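Local atomic coordinates of flap endonuclease 1 (Methanocaldococcus jannaschii, PDB entry 1A76), a protein that cuts 5'-flap structures and acts as a 5'-3' exonuclease in DNA replication and repair, with magnesium as its cofactor. Residues H67-D72 with D306-L311. Numbering follows the deposited sequence.
Sequences HLLEND and DKLYNL
Apolar helix-helix packing, mostly of leucines and with no hydrogen bond between the two segments, joins Leu69 and Glu70 at the C-terminal end of helix 56-70, in the N-domain, to Leu308 and Leu311 of helix 298-315 near the end of the chain. Leu311 reaches across with both methyls. Leu311 CD1 lies 3.8 Å from Glu70 CG and also touches Leu69 CB. The other methyl, Leu311 CD2, meets the backbone, 3.6 Å from Leu69 O. The Leu311 CG stands anti to the carbonyl carbon (chi1 -75°), and from there the two methyls fork over the last helical turn. That turn closes in a Schellman motif, in which Asp72, at positive phi, donates its backbone N-H to Leu69 O and the N-H of the next residue bonds back to Leu68 O. Leu69 O also accepts a hydrogen bond from Lys315, a second tie between the same two helices. On the buried side, Leu69 CD1 meets Leu308 CD1 at 3.7 Å; Pro281 adjoins Leu308. With alanine in place of Leu311 both methyls go, which would probably open a gap beside Glu70 CG and Leu69 CB. On the solvent side, the extended chain of the exposed Glu70 brings its OE2 to 4.0 Å from Lys307 CD. Glu70 OE2 stays 4.8 Å from Lys307 NZ, too far for a salt bridge, though the opposite charges may still attract weakly; this ammonium makes a weak hydrogen bond to Lys303 O within its own helix.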
loop_
_atom_site.group_PDB
_atom_site.type_symbol
_atom_site.label_atom_id
_atom_site.label_comp_id
_atom_site.label_asym_id
_atom_site.label_seq_id
_atom_site.Cartn_x
_atom_site.Cartn_y
_atom_site.Cartn_z
ATOM N N HIS A 67 -2.418 -8.012 -16.266
ATOM C CA HIS A 67 -1.050 -7.941 -16.775
ATOM C C HIS A 67 -0.150 -8.873 -15.944
ATOM O O HIS A 67 0.682 -9.608 -16.479
ATOM C CB HIS A 67 -0.577 -6.477 -16.699
ATOM C CG HIS A 67 0.893 -6.282 -16.909
ATOM N ND1 HIS A 67 1.520 -6.551 -18.107
ATOM C CD2 HIS A 67 1.852 -5.796 -16.084
ATOM C CE1 HIS A 67 2.801 -6.238 -18.011
ATOM N NE2 HIS A 67 3.028 -5.778 -16.792
ATOM N N LEU A 68 -0.352 -8.842 -14.632
ATOM C CA LEU A 68 0.396 -9.666 -13.687
ATOM C C LEU A 68 0.078 -11.158 -13.879
ATOM O O LEU A 68 0.980 -11.999 -13.929
ATOM C CB LEU A 68 0.038 -9.247 -12.253
ATOM C CG LEU A 68 1.042 -8.482 -11.376
ATOM C CD1 LEU A 68 1.903 -7.557 -12.200
ATOM C CD2 LEU A 68 0.275 -7.710 -10.306
ATOM N N LEU A 69 -1.207 -11.481 -13.994
ATOM C CA LEU A 69 -1.633 -12.872 -14.169
ATOM C C LEU A 69 -1.189 -13.489 -15.491
ATOM O O LEU A 69 -1.013 -14.712 -15.589
ATOM C CB LEU A 69 -3.152 -12.975 -14.044
ATOM C CG LEU A 69 -3.711 -12.910 -12.623
ATOM C CD1 LEU A 69 -5.227 -12.798 -12.694
ATOM C CD2 LEU A 69 -3.285 -14.150 -11.829
ATOM N N GLU A 70 -1.020 -12.658 -16.512
ATOM C CA GLU A 70 -0.577 -13.147 -17.809
ATOM C C GLU A 70 0.865 -13.634 -17.682
ATOM O O GLU A 70 1.338 -14.428 -18.497
ATOM C CB GLU A 70 -0.648 -12.032 -18.850
ATOM C CG GLU A 70 -1.997 -11.911 -19.548
ATOM C CD GLU A 70 -2.077 -10.699 -20.461
ATOM O OE1 GLU A 70 -1.580 -9.619 -20.069
ATOM O OE2 GLU A 70 -2.640 -10.828 -21.572
ATOM N N ASN A 71 1.559 -13.145 -16.655
ATOM C CA ASN A 71 2.945 -13.526 -16.407
ATOM C C ASN A 71 3.061 -14.466 -15.218
ATOM O O ASN A 71 4.089 -14.506 -14.550
ATOM C CB ASN A 71 3.804 -12.292 -16.147
ATOM C CG ASN A 71 5.130 -12.354 -16.867
ATOM O OD1 ASN A 71 5.404 -11.547 -17.759
ATOM N ND2 ASN A 71 5.964 -13.324 -16.493
ATOM N N ASP A 72 2.000 -15.221 -14.968
ATOM C CA ASP A 72 1.954 -16.169 -13.865
ATOM C C ASP A 72 2.272 -15.569 -12.488
ATOM O O ASP A 72 2.799 -16.257 -11.605
ATOM C CB ASP A 72 2.879 -17.361 -14.144
ATOM C CG ASP A 72 2.549 -18.560 -13.276
ATOM O OD1 ASP A 72 1.464 -18.557 -12.657
ATOM O OD2 ASP A 72 3.364 -19.500 -13.196
ATOM N N ASP A 306 -12.181 -11.998 -21.235
ATOM C CA ASP A 306 -12.096 -13.326 -21.849
ATOM C C ASP A 306 -10.717 -13.915 -21.533
ATOM O O ASP A 306 -10.578 -15.101 -21.233
ATOM C CB ASP A 306 -12.303 -13.228 -23.366
ATOM C CG ASP A 306 -13.775 -13.054 -23.746
ATOM O OD1 ASP A 306 -14.649 -13.296 -22.887
ATOM O OD2 ASP A 306 -14.058 -12.671 -24.901
ATOM N N LYS A 307 -9.693 -13.072 -21.580
ATOM C CA LYS A 307 -8.340 -13.520 -21.276
ATOM C C LYS A 307 -8.230 -13.815 -19.777
ATOM O O LYS A 307 -7.584 -14.785 -19.379
ATOM C CB LYS A 307 -7.318 -12.444 -21.659
ATOM C CG LYS A 307 -7.418 -11.964 -23.098
ATOM C CD LYS A 307 -6.056 -11.539 -23.628
ATOM C CE LYS A 307 -6.113 -10.137 -24.202
ATOM N NZ LYS A 307 -6.794 -9.213 -23.248
ATOM N N LEU A 308 -8.857 -12.984 -18.944
ATOM C CA LEU A 308 -8.805 -13.195 -17.492
ATOM C C LEU A 308 -9.452 -14.520 -17.132
ATOM O O LEU A 308 -8.928 -15.282 -16.330
ATOM C CB LEU A 308 -9.499 -12.056 -16.724
ATOM C CG LEU A 308 -9.739 -12.324 -15.220
ATOM C CD1 LEU A 308 -8.408 -12.484 -14.476
ATOM C CD2 LEU A 308 -10.554 -11.182 -14.613
ATOM N N TYR A 309 -10.601 -14.794 -17.731
ATOM C CA TYR A 309 -11.318 -16.043 -17.476
ATOM C C TYR A 309 -10.439 -17.266 -17.784
ATOM O O TYR A 309 -10.329 -18.194 -16.981
ATOM C CB TYR A 309 -12.580 -16.084 -18.344
ATOM C CG TYR A 309 -13.513 -17.234 -18.050
ATOM C CD1 TYR A 309 -13.354 -18.470 -18.687
ATOM C CD2 TYR A 309 -14.565 -17.090 -17.138
ATOM C CE1 TYR A 309 -14.214 -19.533 -18.426
ATOM C CE2 TYR A 309 -15.441 -18.156 -16.865
ATOM C CZ TYR A 309 -15.256 -19.370 -17.514
ATOM O OH TYR A 309 -16.110 -20.413 -17.256
ATOM N N ASN A 310 -9.821 -17.264 -18.957
ATOM C CA ASN A 310 -8.981 -18.383 -19.372
ATOM C C ASN A 310 -7.738 -18.543 -18.504
ATOM O O ASN A 310 -7.307 -19.657 -18.243
ATOM C CB ASN A 310 -8.600 -18.227 -20.847
ATOM C CG ASN A 310 -9.769 -18.524 -21.776
ATOM O OD1 ASN A 310 -10.681 -19.278 -21.419
ATOM N ND2 ASN A 310 -9.748 -17.935 -22.971
ATOM N N LEU A 311 -7.162 -17.435 -18.054
ATOM C CA LEU A 311 -5.981 -17.496 -17.190
ATOM C C LEU A 311 -6.350 -18.190 -15.885
ATOM O O LEU A 311 -5.674 -19.115 -15.441
ATOM C CB LEU A 311 -5.455 -16.083 -16.890
ATOM C CG LEU A 311 -4.696 -15.381 -18.025
ATOM C CD1 LEU A 311 -4.655 -13.886 -17.761
ATOM C CD2 LEU A 311 -3.280 -15.937 -18.134
#